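Local coordinates for protein 4-amino-4-deoxy-L-arabinose transferase or related glycosyltransferases of PMT family (Cupriavidus metallidurans, PDB 5EZM) that probably transfers 4-amino-4-deoxy-L-arabinose from a polyprenyl-phosphate carrier to lipid A, as a zinc-binding membrane glycosyltransferase of the GT-C fold, at residues L143-A148 / P351-L356; G295-A300 / I377-V382; A300-K305 / I358-A363; R370-Q375 / R433-S438. All blocks are in the same frame, centred on the assembly; numbering follows the deposited sequence.

Interaction 1: L143-A148 / P351-L356; sequences LALLAA and PVIPAL. With MPG ([(Z)-octadec-9-enyl] (2R)-2,3-bis(oxidanyl)propanoate), chain B.
Leu145 on helix 135-147 reaches across to Ile353 and Pro354 at the beginning of helix 352-365, and its path from CB outward shows how the contact forms. CB itself stays clear of the opposite backbone, with CG placed anti to the carbonyl carbon (chi1 -64°). From CG the two methyls part. CD1 lies alongside Pro354, 4.3 Å from its CA, while CD2 comes closer to the same atom, at 3.8 Å from Pro354 CA. CD2 is also the methyl that settles against the backbone of the preceding residue, 3.5 Å from Ile353 O, and it touches the branch methyl Ile353 CG2 at 3.9 Å. That branch has a second neighbour on the same helix-end turn, since Ala148 CB lies 4.2 Å from Ile353 CG2. The Leu145 side chain also touches Ile122 and Ser125 of helix 112-133. On helix 135-147, Leu143 and Leu146 instead meet a bound lipid, with Leu143 CD2 3.6 Å from C8 of the chain B molecule. No hydrogen bond links the two segments. Buried aliphatic carbon meeting aliphatic carbon and one backbone carbonyl implies that shape fit, without directional bonding, joins these predicted membrane helices here.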
loop_
_atom_site.group_PDB
_atom_site.type_symbol
_atom_site.label_atom_id
_atom_site.label_comp_id
_atom_site.label_asym_id
_atom_site.label_seq_id
_atom_site.Cartn_x
_atom_site.Cartn_y
_atom_site.Cartn_z
ATOM N N LEU A 143 11.840 15.820 -2.333
ATOM C CA LEU A 143 11.853 15.950 -0.878
ATOM C C LEU A 143 10.443 15.869 -0.307
ATOM O O LEU A 143 10.214 15.214 0.719
ATOM C CB LEU A 143 12.515 17.267 -0.481
ATOM C CG LEU A 143 13.938 17.441 -1.006
ATOM C CD1 LEU A 143 14.417 18.863 -0.801
ATOM C CD2 LEU A 143 14.861 16.456 -0.322
ATOM N N ALA A 144 9.486 16.525 -0.966
ATOM C CA ALA A 144 8.102 16.505 -0.506
ATOM C C ALA A 144 7.566 15.081 -0.433
ATOM O O ALA A 144 7.053 14.651 0.608
ATOM C CB ALA A 144 7.236 17.361 -1.427
ATOM N N LEU A 145 7.679 14.331 -1.532
ATOM C CA LEU A 145 7.175 12.963 -1.535
ATOM C C LEU A 145 7.943 12.078 -0.561
ATOM O O LEU A 145 7.362 11.158 0.027
ATOM C CB LEU A 145 7.232 12.389 -2.950
ATOM C CG LEU A 145 6.326 13.105 -3.955
ATOM C CD1 LEU A 145 6.473 12.494 -5.333
ATOM C CD2 LEU A 145 4.879 13.047 -3.500
ATOM N N LEU A 146 9.238 12.344 -0.365
ATOM C CA LEU A 146 10.012 11.552 0.583
ATOM C C LEU A 146 9.507 11.756 2.006
ATOM O O LEU A 146 9.305 10.788 2.749
ATOM C CB LEU A 146 11.495 11.909 0.479
ATOM C CG LEU A 146 12.437 11.134 1.405
ATOM C CD1 LEU A 146 12.471 9.657 1.038
ATOM C CD2 LEU A 146 13.837 11.726 1.379
ATOM N N ALA A 147 9.284 13.012 2.403
ATOM C CA ALA A 147 8.867 13.309 3.768
ATOM C C ALA A 147 7.400 13.001 4.025
ATOM O O ALA A 147 7.015 12.829 5.187
ATOM C CB ALA A 147 9.135 14.778 4.098
ATOM N N ALA A 148 6.577 12.943 2.984
ATOM C CA ALA A 148 5.153 12.688 3.154
ATOM C C ALA A 148 4.950 11.309 3.771
ATOM O O ALA A 148 5.302 10.300 3.139
ATOM C CB ALA A 148 4.419 12.790 1.821
ATOM N N PRO A 351 -3.291 7.793 -4.267
ATOM C CA PRO A 351 -2.935 8.375 -5.576
ATOM C C PRO A 351 -2.940 9.903 -5.642
ATOM O O PRO A 351 -2.426 10.451 -6.627
ATOM C CB PRO A 351 -3.991 7.783 -6.517
ATOM C CG PRO A 351 -4.293 6.478 -5.930
ATOM C CD PRO A 351 -4.249 6.683 -4.434
ATOM N N VAL A 352 -3.492 10.611 -4.653
ATOM C CA VAL A 352 -3.444 12.069 -4.711
ATOM C C VAL A 352 -2.096 12.617 -4.259
ATOM O O VAL A 352 -1.768 13.768 -4.577
ATOM C CB VAL A 352 -4.559 12.716 -3.870
ATOM C CG1 VAL A 352 -5.887 12.031 -4.125
ATOM C CG2 VAL A 352 -4.209 12.694 -2.386
ATOM N N ILE A 353 -1.298 11.819 -3.541
ATOM C CA ILE A 353 -0.060 12.339 -2.955
ATOM C C ILE A 353 0.937 12.806 -4.011
ATOM O O ILE A 353 1.488 13.909 -3.858
ATOM C CB ILE A 353 0.541 11.303 -1.988
ATOM C CG1 ILE A 353 -0.454 10.980 -0.872
ATOM C CG2 ILE A 353 1.852 11.813 -1.402
ATOM C CD1 ILE A 353 -0.826 12.172 -0.018
ATOM N N PRO A 354 1.228 12.042 -5.078
ATOM C CA PRO A 354 2.196 12.544 -6.076
ATOM C C PRO A 354 1.844 13.920 -6.615
ATOM O O PRO A 354 2.709 14.805 -6.664
ATOM C CB PRO A 354 2.154 11.469 -7.169
ATOM C CG PRO A 354 1.735 10.244 -6.470
ATOM C CD PRO A 354 0.763 10.684 -5.422
ATOM N N ALA A 355 0.584 14.126 -7.010
ATOM C CA ALA A 355 0.153 15.438 -7.479
ATOM C C ALA A 355 0.442 16.508 -6.434
ATOM O O ALA A 355 1.052 17.544 -6.738
ATOM C CB ALA A 355 -1.336 15.408 -7.828
ATOM N N LEU A 356 0.025 16.262 -5.188
ATOM C CA LEU A 356 0.365 17.163 -4.092
ATOM C C LEU A 356 1.863 17.433 -4.059
ATOM O O LEU A 356 2.295 18.587 -3.935
ATOM C CB LEU A 356 -0.103 16.577 -2.761
ATOM C CG LEU A 356 -1.614 16.444 -2.579
ATOM C CD1 LEU A 356 -1.928 15.821 -1.230
ATOM C CD2 LEU A 356 -2.297 17.797 -2.726
HETATM C C2 MPG B . 21.825 21.799 -1.141
HETATM C C3 MPG B . 21.695 20.401 -1.736
HETATM C C4 MPG B . 20.620 19.568 -1.052
HETATM C C5 MPG B . 20.493 18.159 -1.657
HETATM C C6 MPG B . 19.033 17.680 -1.729
HETATM C C7 MPG B . 18.788 16.656 -2.856
HETATM C C8 MPG B . 17.279 16.374 -3.050
HETATM C C9 MPG B . 16.983 15.074 -3.839
HETATM C C10 MPG B . 15.638 14.426 -3.409
HETATM C C11 MPG B . 15.494 12.967 -3.894
HETATM C C12 MPG B . 14.631 12.075 -2.934
HETATM C C13 MPG B . 14.581 10.602 -3.394
HETATM C C14 MPG B . 14.361 9.600 -2.218
HETATM C C1 MPG B . 22.669 22.733 -2.014
#

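Interaction 2: G295-A300 / I377-V382; sequences GFLPWA and IGMAIV. With MPG ([(Z)-octadec-9-enyl] (2R)-2,3-bis(oxidanyl)propanoate), chain I; MPG ([(Z)-octadec-9-enyl] (2R)-2,3-bis(oxidanyl)propanoate), chain O.
Met379 sends its thioether toward Leu297 and Pro298, and the contact depends almost wholly on that one side chain. Taken in sequence order, segment 377-382 of helix 369-389 first presents Gly378 to a bound lipid, with Gly378 CA 3.7 Å from C3 of the chain I molecule. A side-chain carbon at this position would overlap that tail. Met379 follows, with CG anti to the backbone N (chi1 -166°) and the chain bent at the next bond (chi2 53°). This bend carries the terminal methyl onto the short 3-10 turn, where Met379 CE is 4.2 Å from Pro298 CA and 4.3 Å from Leu297 CG. Met379 SD runs beside the same backbone carbon, also 4.2 Å from Pro298 CA. Met379 was built in two conformations, so this detail holds for one of them. One turn later Val382 aims its CB the same way but approaches more loosely, its CG2 4.9 Å from Leu297 CD2. Ala300 O lies 3.3 Å from C4 of the chain O lipid. A flexible methionine thus packs a membrane helix onto the 3-10 turn linking helices 288-295 and 303-310, apolar packing within the predicted transmembrane region. Met379 also packs on Tyr442 and Met446 of helix 435-456 and on Ile424 of helix 403-430, while Pro298 bonds through its carbonyl to the Tyr442 hydroxyl and leans on Ala147 of helix 135-147.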
loop_
_atom_site.group_PDB
_atom_site.type_symbol
_atom_site.label_atom_id
_atom_site.label_comp_id
_atom_site.label_asym_id
_atom_site.label_seq_id
_atom_site.Cartn_x
_atom_site.Cartn_y
_atom_site.Cartn_z
ATOM N N GLY A 295 -1.385 12.352 6.326
ATOM C CA GLY A 295 -0.520 11.742 5.337
ATOM C C GLY A 295 0.355 12.710 4.580
ATOM O O GLY A 295 1.276 12.280 3.880
ATOM N N PHE A 296 0.077 14.005 4.697
ATOM C CA PHE A 296 0.907 15.060 4.133
ATOM C C PHE A 296 1.340 16.030 5.229
ATOM O O PHE A 296 1.479 17.232 4.990
ATOM C CB PHE A 296 0.158 15.791 3.021
ATOM C CG PHE A 296 1.038 16.274 1.906
ATOM C CD1 PHE A 296 1.734 15.372 1.116
ATOM C CD2 PHE A 296 1.153 17.628 1.630
ATOM C CE1 PHE A 296 2.542 15.811 0.081
ATOM C CE2 PHE A 296 1.954 18.072 0.595
ATOM C CZ PHE A 296 2.652 17.161 -0.180
ATOM N N LEU A 297 1.561 15.502 6.436
ATOM C CA LEU A 297 1.676 16.348 7.623
ATOM C C LEU A 297 2.851 17.318 7.576
ATOM O O LEU A 297 2.643 18.510 7.862
ATOM C CB LEU A 297 1.731 15.465 8.874
ATOM C CG LEU A 297 1.712 16.185 10.223
ATOM C CD1 LEU A 297 0.443 17.007 10.380
ATOM C CD2 LEU A 297 1.841 15.181 11.349
ATOM N N PRO A 298 4.083 16.910 7.243
ATOM C CA PRO A 298 5.193 17.880 7.241
ATOM C C PRO A 298 4.998 19.053 6.289
ATOM O O PRO A 298 5.768 20.019 6.369
ATOM C CB PRO A 298 6.409 17.029 6.838
ATOM C CG PRO A 298 5.847 15.797 6.229
ATOM C CD PRO A 298 4.569 15.549 6.954
ATOM N N TRP A 299 3.997 19.012 5.408
ATOM C CA TRP A 299 3.711 20.119 4.507
ATOM C C TRP A 299 2.347 20.745 4.767
ATOM O O TRP A 299 1.907 21.598 3.984
ATOM C CB TRP A 299 3.810 19.658 3.048
ATOM C CG TRP A 299 5.000 18.778 2.772
ATOM C CD1 TRP A 299 4.980 17.464 2.399
ATOM C CD2 TRP A 299 6.383 19.147 2.858
ATOM N NE1 TRP A 299 6.261 16.996 2.241
ATOM C CE2 TRP A 299 7.141 18.008 2.518
ATOM C CE3 TRP A 299 7.054 20.331 3.185
ATOM C CZ2 TRP A 299 8.537 18.016 2.500
ATOM C CZ3 TRP A 299 8.438 20.337 3.166
ATOM C CH2 TRP A 299 9.165 19.188 2.823
ATOM N N ALA A 300 1.669 20.351 5.851
ATOM C CA ALA A 300 0.337 20.883 6.126
ATOM C C ALA A 300 0.352 22.405 6.210
ATOM O O ALA A 300 -0.577 23.071 5.733
ATOM C CB ALA A 300 -0.215 20.278 7.415
ATOM N N ILE A 377 9.034 26.402 12.537
ATOM C CA ILE A 377 8.492 26.670 13.866
ATOM C C ILE A 377 7.217 25.868 14.086
ATOM O O ILE A 377 7.069 25.162 15.093
ATOM C CB ILE A 377 8.248 28.176 14.056
ATOM C CG1 ILE A 377 9.576 28.934 14.062
ATOM C CG2 ILE A 377 7.473 28.422 15.341
ATOM C CD1 ILE A 377 9.420 30.428 14.187
ATOM N N GLY A 378 6.277 25.961 13.141
ATOM C CA GLY A 378 5.036 25.213 13.282
ATOM C C GLY A 378 5.270 23.720 13.429
ATOM O O GLY A 378 4.712 23.073 14.324
ATOM N N MET A 379 6.110 23.155 12.557
ATOM C CA MET A 379 6.340 21.715 12.599
ATOM C C MET A 379 7.095 21.300 13.853
ATOM O O MET A 379 6.887 20.192 14.361
ATOM C CB MET A 379 7.090 21.254 11.351
ATOM C CG MET A 379 7.067 19.746 11.178
ATOM S SD MET A 379 5.382 19.105 11.233
ATOM C CE MET A 379 5.684 17.343 11.332
ATOM N N ALA A 380 7.974 22.164 14.364
ATOM C CA ALA A 380 8.623 21.879 15.638
ATOM C C ALA A 380 7.596 21.830 16.758
ATOM O O ALA A 380 7.656 20.954 17.630
ATOM C CB ALA A 380 9.694 22.927 15.939
ATOM N N ILE A 381 6.630 22.753 16.733
ATOM C CA ILE A 381 5.554 22.730 17.720
ATOM C C ILE A 381 4.791 21.412 17.647
ATOM O O ILE A 381 4.717 20.665 18.629
ATOM C CB ILE A 381 4.614 23.933 17.531
ATOM C CG1 ILE A 381 5.319 25.234 17.927
ATOM C CG2 ILE A 381 3.342 23.742 18.348
ATOM C CD1 ILE A 381 4.434 26.465 17.834
ATOM N N VAL A 382 4.220 21.100 16.477
ATOM C CA VAL A 382 3.348 19.926 16.407
ATOM C C VAL A 382 4.130 18.641 16.669
ATOM O O VAL A 382 3.606 17.712 17.297
ATOM C CB VAL A 382 2.590 19.880 15.065
ATOM C CG1 VAL A 382 3.516 20.127 13.927
ATOM C CG2 VAL A 382 1.893 18.543 14.878
HETATM C C2 MPG I . 1.436 24.763 11.194
HETATM C C3 MPG I . 2.448 25.753 10.634
HETATM C C4 MPG I . 1.784 27.003 10.080
HETATM C C5 MPG I . 2.783 27.910 9.345
HETATM C C6 MPG I . 2.078 29.047 8.593
HETATM C C7 MPG I . 3.066 29.931 7.812
HETATM C C8 MPG I . 2.348 31.007 6.962
HETATM C C1 MPG I . 2.070 23.402 11.491
HETATM C C2 MPG O . -4.316 23.138 6.715
HETATM C C3 MPG O . -3.811 24.212 7.673
HETATM C C4 MPG O . -2.774 25.117 7.025
HETATM C C5 MPG O . -2.324 26.273 7.934
HETATM C C6 MPG O . -1.577 27.368 7.156
HETATM C C7 MPG O . -1.432 28.667 7.972
HETATM C C8 MPG O . -1.122 29.898 7.086
HETATM C C1 MPG O . -5.448 22.295 7.308
#

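Interaction 3: A300-K305 / I358-A363; sequences AGIFPK and ILAGVA. With MPG ([(Z)-octadec-9-enyl] (2R)-2,3-bis(oxidanyl)propanoate), chain O; MPG ([(Z)-octadec-9-enyl] (2R)-2,3-bis(oxidanyl)propanoate), chain E; MPG ([(Z)-octadec-9-enyl] (2R)-2,3-bis(oxidanyl)propanoate), chain D.
Ile302 and Lys305 pack against Ala360 and Ala363 in an apolar contact between the start of helix 303-310 and helix 352-365, with bound lipid on the outer flank. The backbones come near each other, 5.7 Å between Lys305 CA and Ala363 CA, an approach that the small alanine side chain permits. Ala363 CB meets backbone as well as side chain, lying 3.5 Å from Lys305 O and 4.1 Å from Lys305 CB. The lysine chain then extends away, past Ser371 of helix 369-389. Ile302 has its CG1 between the backbone N and the carbonyl carbon (chi1 68°), which brings the CD1 tip to 4.1 Å from Ala363 CB, with Ala360 just beyond. Phe303 turns to the lipids instead. C6 of the chain E molecule sits 3.7 Å above one face of the ring, offset toward the rim, and the chain D tail approaches obliquely, its C3 3.8 Å from Phe303 CD1. With an alanine here, the chain E tail would probably lose the ring face it rests on. Pro304 CD adds a contact 3.7 Å from C4 of the chain O lipid. Close helix packing at small residues behind a lipid-lined surface suits the multispan membrane domain of a GT-C enzyme.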
loop_
_atom_site.group_PDB
_atom_site.type_symbol
_atom_site.label_atom_id
_atom_site.label_comp_id
_atom_site.label_asym_id
_atom_site.label_seq_id
_atom_site.Cartn_x
_atom_site.Cartn_y
_atom_site.Cartn_z
ATOM N N ALA A 300 1.669 20.351 5.851
ATOM C CA ALA A 300 0.337 20.883 6.126
ATOM C C ALA A 300 0.352 22.405 6.210
ATOM O O ALA A 300 -0.577 23.071 5.733
ATOM C CB ALA A 300 -0.215 20.278 7.415
ATOM N N GLY A 301 1.416 22.973 6.784
ATOM C CA GLY A 301 1.532 24.415 6.907
ATOM C C GLY A 301 1.524 25.159 5.587
ATOM O O GLY A 301 1.212 26.355 5.567
ATOM N N ILE A 302 1.855 24.491 4.482
ATOM C CA ILE A 302 1.829 25.132 3.173
ATOM C C ILE A 302 0.646 24.663 2.336
ATOM O O ILE A 302 0.610 24.921 1.125
ATOM C CB ILE A 302 3.148 24.934 2.403
ATOM C CG1 ILE A 302 3.340 23.468 2.006
ATOM C CG2 ILE A 302 4.332 25.453 3.209
ATOM C CD1 ILE A 302 4.446 23.252 0.999
ATOM N N PHE A 303 -0.328 23.984 2.942
ATOM C CA PHE A 303 -1.522 23.600 2.193
ATOM C C PHE A 303 -2.206 24.778 1.502
ATOM O O PHE A 303 -2.619 24.615 0.341
ATOM C CB PHE A 303 -2.506 22.853 3.107
ATOM C CG PHE A 303 -2.551 21.370 2.858
ATOM C CD1 PHE A 303 -2.822 20.876 1.589
ATOM C CD2 PHE A 303 -2.329 20.469 3.887
ATOM C CE1 PHE A 303 -2.863 19.514 1.351
ATOM C CE2 PHE A 303 -2.369 19.102 3.655
ATOM C CZ PHE A 303 -2.637 18.625 2.386
ATOM N N PRO A 304 -2.358 25.960 2.118
ATOM C CA PRO A 304 -2.845 27.107 1.333
ATOM C C PRO A 304 -1.954 27.435 0.149
ATOM O O PRO A 304 -2.457 27.666 -0.957
ATOM C CB PRO A 304 -2.871 28.245 2.362
ATOM C CG PRO A 304 -3.041 27.559 3.666
ATOM C CD PRO A 304 -2.257 26.293 3.552
ATOM N N LYS A 305 -0.633 27.442 0.348
ATOM C CA LYS A 305 0.299 27.745 -0.730
ATOM C C LYS A 305 0.285 26.695 -1.833
ATOM O O LYS A 305 0.871 26.933 -2.895
ATOM C CB LYS A 305 1.710 27.910 -0.161
ATOM C CG LYS A 305 1.919 29.253 0.518
ATOM C CD LYS A 305 3.094 29.249 1.482
ATOM C CE LYS A 305 3.255 30.622 2.134
ATOM N NZ LYS A 305 4.252 30.617 3.245
ATOM N N ILE A 358 4.008 17.475 -6.522
ATOM C CA ILE A 358 4.277 18.480 -7.548
ATOM C C ILE A 358 3.929 19.864 -7.023
ATOM O O ILE A 358 4.755 20.785 -7.052
ATOM C CB ILE A 358 3.500 18.158 -8.836
ATOM C CG1 ILE A 358 3.903 16.785 -9.375
ATOM C CG2 ILE A 358 3.726 19.242 -9.885
ATOM C CD1 ILE A 358 3.199 16.417 -10.662
ATOM N N LEU A 359 2.712 20.018 -6.495
ATOM C CA LEU A 359 2.308 21.307 -5.951
ATOM C C LEU A 359 3.278 21.760 -4.868
ATOM O O LEU A 359 3.771 22.895 -4.895
ATOM C CB LEU A 359 0.880 21.231 -5.409
ATOM C CG LEU A 359 -0.207 21.029 -6.467
ATOM C CD1 LEU A 359 -1.599 21.146 -5.855
ATOM C CD2 LEU A 359 -0.030 22.025 -7.602
ATOM N N ALA A 360 3.603 20.862 -3.934
ATOM C CA ALA A 360 4.578 21.201 -2.905
ATOM C C ALA A 360 5.864 21.707 -3.543
ATOM O O ALA A 360 6.390 22.762 -3.164
ATOM C CB ALA A 360 4.847 19.988 -2.016
ATOM N N GLY A 361 6.333 20.995 -4.574
ATOM C CA GLY A 361 7.563 21.382 -5.240
ATOM C C GLY A 361 7.556 22.822 -5.707
ATOM O O GLY A 361 8.568 23.519 -5.612
ATOM N N VAL A 362 6.412 23.301 -6.199
ATOM C CA VAL A 362 6.400 24.685 -6.655
ATOM C C VAL A 362 6.202 25.631 -5.478
ATOM O O VAL A 362 6.818 26.702 -5.423
ATOM C CB VAL A 362 5.351 24.898 -7.766
ATOM C CG1 VAL A 362 5.521 23.854 -8.851
ATOM C CG2 VAL A 362 3.941 24.870 -7.225
ATOM N N ALA A 363 5.391 25.236 -4.491
ATOM C CA ALA A 363 5.147 26.123 -3.360
ATOM C C ALA A 363 6.441 26.388 -2.605
ATOM O O ALA A 363 6.851 27.544 -2.431
ATOM C CB ALA A 363 4.084 25.528 -2.438
HETATM C C2 MPG O . -4.316 23.138 6.715
HETATM C C3 MPG O . -3.811 24.212 7.673
HETATM C C4 MPG O . -2.774 25.117 7.025
HETATM C C5 MPG O . -2.324 26.273 7.934
HETATM C C6 MPG O . -1.577 27.368 7.156
HETATM C C7 MPG O . -1.432 28.667 7.972
HETATM C C8 MPG O . -1.122 29.898 7.086
HETATM C C1 MPG O . -5.448 22.295 7.308
HETATM C C2 MPG E . -6.807 18.249 -0.398
HETATM C C3 MPG E . -7.474 18.828 0.844
HETATM C C4 MPG E . -6.465 19.437 1.806
HETATM C C5 MPG E . -7.083 19.825 3.159
HETATM C C6 MPG E . -6.123 20.673 4.012
HETATM C C1 MPG E . -7.814 17.621 -1.366
HETATM C C2 MPG D . -6.675 22.949 0.624
HETATM C C3 MPG D . -5.491 22.818 -0.328
HETATM C C4 MPG D . -5.806 21.973 -1.555
HETATM C C5 MPG D . -4.632 21.907 -2.548
HETATM C C6 MPG D . -4.973 21.078 -3.797
HETATM C C1 MPG D . -6.493 24.083 1.640
#

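Interaction 4: R370-Q375 / R433-S438; sequences RSWGKQ and RGVLPS. With MPG ([(Z)-octadec-9-enyl] (2R)-2,3-bis(oxidanyl)propanoate), chain I.
Trp372 of helix 369-389 faces Val435 and Ser438 at the start of helix 435-456, and it carries both the polar and the apolar side of the contact. The polar part is a weak hydrogen bond in which the indole NE1 of Trp372 donates to Ser438 OG at 3.0 Å. The N-H points off the line to its acceptor, with an angle of 129°, although the oxygen lies at the edge of the indole and in its plane. Ser438 OG has a stronger partner in Ala427 O, so this hydroxyl joins the indole to the end of helix 403-430. The apolar part is looser: Val435 CG1 stands 4.3 Å from Trp372 CB and lies obliquely to the ring. CG of Trp372 is anti to the backbone N (chi1 -179°), which swings the indole out from its helix toward Ser438. The rings of Trp372 and Tyr442 meet edge-to-face. A leucine in its place would probably leave Ser438 OG without the indole N-H and Tyr442 without its edge-to-face partner. Lipid contacts form a third group, with Gln375 NE2 3.5 Å from C7 of the chain I molecule. This is helix-helix packing away from the zinc site, a buried tryptophan bridging two membrane-domain helices. Helix 435-456, whose N-cap is Gly434, is flanked here by helix 369-389 through Trp372 and by helix 135-147, where Leu436 packs on Phe140.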
loop_
_atom_site.group_PDB
_atom_site.type_symbol
_atom_site.label_atom_id
_atom_site.label_comp_id
_atom_site.label_asym_id
_atom_site.label_seq_id
_atom_site.Cartn_x
_atom_site.Cartn_y
_atom_site.Cartn_z
ATOM N N ARG A 370 12.574 33.271 5.457
ATOM C CA ARG A 370 11.753 33.543 6.633
ATOM C C ARG A 370 10.477 32.706 6.630
ATOM O O ARG A 370 10.030 32.241 7.688
ATOM C CB ARG A 370 11.423 35.034 6.711
ATOM C CG ARG A 370 10.730 35.447 8.001
ATOM C CD ARG A 370 10.554 36.950 8.072
ATOM N NE ARG A 370 9.861 37.372 9.287
ATOM C CZ ARG A 370 10.464 37.635 10.443
ATOM N NH1 ARG A 370 11.780 37.511 10.549
ATOM N NH2 ARG A 370 9.752 38.019 11.492
ATOM N N SER A 371 9.878 32.503 5.452
ATOM C CA SER A 371 8.663 31.696 5.360
ATOM C C SER A 371 8.940 30.252 5.753
ATOM O O SER A 371 8.194 29.647 6.540
ATOM C CB SER A 371 8.093 31.766 3.942
ATOM O OG SER A 371 7.644 33.071 3.625
ATOM N N TRP A 372 10.017 29.678 5.213
ATOM C CA TRP A 372 10.388 28.334 5.625
ATOM C C TRP A 372 10.711 28.289 7.111
ATOM O O TRP A 372 10.450 27.275 7.770
ATOM C CB TRP A 372 11.568 27.818 4.804
ATOM C CG TRP A 372 11.940 26.432 5.209
ATOM C CD1 TRP A 372 13.130 26.017 5.730
ATOM C CD2 TRP A 372 11.092 25.281 5.177
ATOM N NE1 TRP A 372 13.082 24.671 6.004
ATOM C CE2 TRP A 372 11.840 24.197 5.676
ATOM C CE3 TRP A 372 9.774 25.058 4.762
ATOM C CZ2 TRP A 372 11.315 22.911 5.772
ATOM C CZ3 TRP A 372 9.253 23.783 4.861
ATOM C CH2 TRP A 372 10.023 22.725 5.359
ATOM N N GLY A 373 11.270 29.372 7.656
ATOM C CA GLY A 373 11.425 29.456 9.099
ATOM C C GLY A 373 10.101 29.304 9.825
ATOM O O GLY A 373 9.996 28.554 10.801
ATOM N N LYS A 374 9.069 30.013 9.349
ATOM C CA LYS A 374 7.727 29.847 9.900
ATOM C C LYS A 374 7.311 28.381 9.888
ATOM O O LYS A 374 6.844 27.840 10.901
ATOM C CB LYS A 374 6.720 30.683 9.107
ATOM C CG LYS A 374 6.980 32.180 9.080
ATOM C CD LYS A 374 5.990 32.869 8.150
ATOM C CE LYS A 374 5.999 34.378 8.329
ATOM N NZ LYS A 374 7.358 34.955 8.162
ATOM N N GLN A 375 7.485 27.719 8.739
ATOM C CA GLN A 375 7.119 26.308 8.650
ATOM C C GLN A 375 7.874 25.471 9.678
ATOM O O GLN A 375 7.284 24.607 10.337
ATOM C CB GLN A 375 7.374 25.784 7.237
ATOM C CG GLN A 375 6.461 26.385 6.188
ATOM C CD GLN A 375 4.997 26.123 6.479
ATOM O OE1 GLN A 375 4.641 25.088 7.044
ATOM N NE2 GLN A 375 4.140 27.063 6.099
ATOM N N ARG A 433 22.189 28.777 4.953
ATOM C CA ARG A 433 22.803 28.398 3.687
ATOM C C ARG A 433 21.797 28.293 2.545
ATOM O O ARG A 433 22.175 27.888 1.439
ATOM C CB ARG A 433 23.550 27.069 3.846
ATOM N N GLY A 434 20.537 28.646 2.781
ATOM C CA GLY A 434 19.533 28.589 1.736
ATOM C C GLY A 434 18.297 27.804 2.125
ATOM O O GLY A 434 18.318 27.030 3.088
ATOM N N VAL A 435 17.209 27.994 1.378
ATOM C CA VAL A 435 15.971 27.288 1.689
ATOM C C VAL A 435 16.080 25.818 1.307
ATOM O O VAL A 435 15.655 24.936 2.061
ATOM C CB VAL A 435 14.777 27.970 0.994
ATOM C CG1 VAL A 435 13.536 27.104 1.095
ATOM C CG2 VAL A 435 14.519 29.333 1.607
ATOM N N LEU A 436 16.663 25.528 0.141
ATOM C CA LEU A 436 16.722 24.148 -0.337
ATOM C C LEU A 436 17.483 23.214 0.597
ATOM O O LEU A 436 16.969 22.119 0.883
ATOM C CB LEU A 436 17.305 24.117 -1.755
ATOM C CG LEU A 436 17.527 22.731 -2.363
ATOM C CD1 LEU A 436 16.260 21.892 -2.299
ATOM C CD2 LEU A 436 18.010 22.859 -3.797
ATOM N N PRO A 437 18.684 23.546 1.096
ATOM C CA PRO A 437 19.332 22.622 2.045
ATOM C C PRO A 437 18.535 22.425 3.324
ATOM O O PRO A 437 18.438 21.296 3.823
ATOM C CB PRO A 437 20.691 23.288 2.310
ATOM C CG PRO A 437 20.476 24.726 1.993
ATOM C CD PRO A 437 19.530 24.723 0.831
ATOM N N SER A 438 17.947 23.499 3.859
ATOM C CA SER A 438 17.125 23.381 5.059
ATOM C C SER A 438 15.947 22.441 4.827
ATOM O O SER A 438 15.657 21.570 5.658
ATOM C CB SER A 438 16.640 24.766 5.491
ATOM O OG SER A 438 15.964 24.716 6.735
HETATM C C2 MPG I . 1.436 24.763 11.194
HETATM C C3 MPG I . 2.448 25.753 10.634
HETATM C C4 MPG I . 1.784 27.003 10.080
HETATM C C5 MPG I . 2.783 27.910 9.345
HETATM C C6 MPG I . 2.078 29.047 8.593
HETATM C C7 MPG I . 3.066 29.931 7.812
HETATM C C8 MPG I . 2.348 31.007 6.962
HETATM C C1 MPG I . 2.070 23.402 11.491
#

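From the N terminus, interaction 1 opens first, on helix 135-147, and closes a loop of about 200 residues at 351-356. Interaction 2 opens within that loop at 295-300 but closes beyond it, at 377-382, so the two cross. Interaction 3 starts at Ala300, shared with interaction 2, and closes at 358-363; it therefore falls within the span of interaction 2 while crossing interaction 1. Interaction 4 opens at 370-375, after interactions 1 and 3 have closed, and crosses interaction 2. Direct links support this weave: Ala144 O probably accepts from Trp299 NE1, Gly301 O weakly from Gln375 NE2, and Trp299 packs on Trp372. Together they tie helices 135-147, 303-310, 352-365, 369-389 and 435-456.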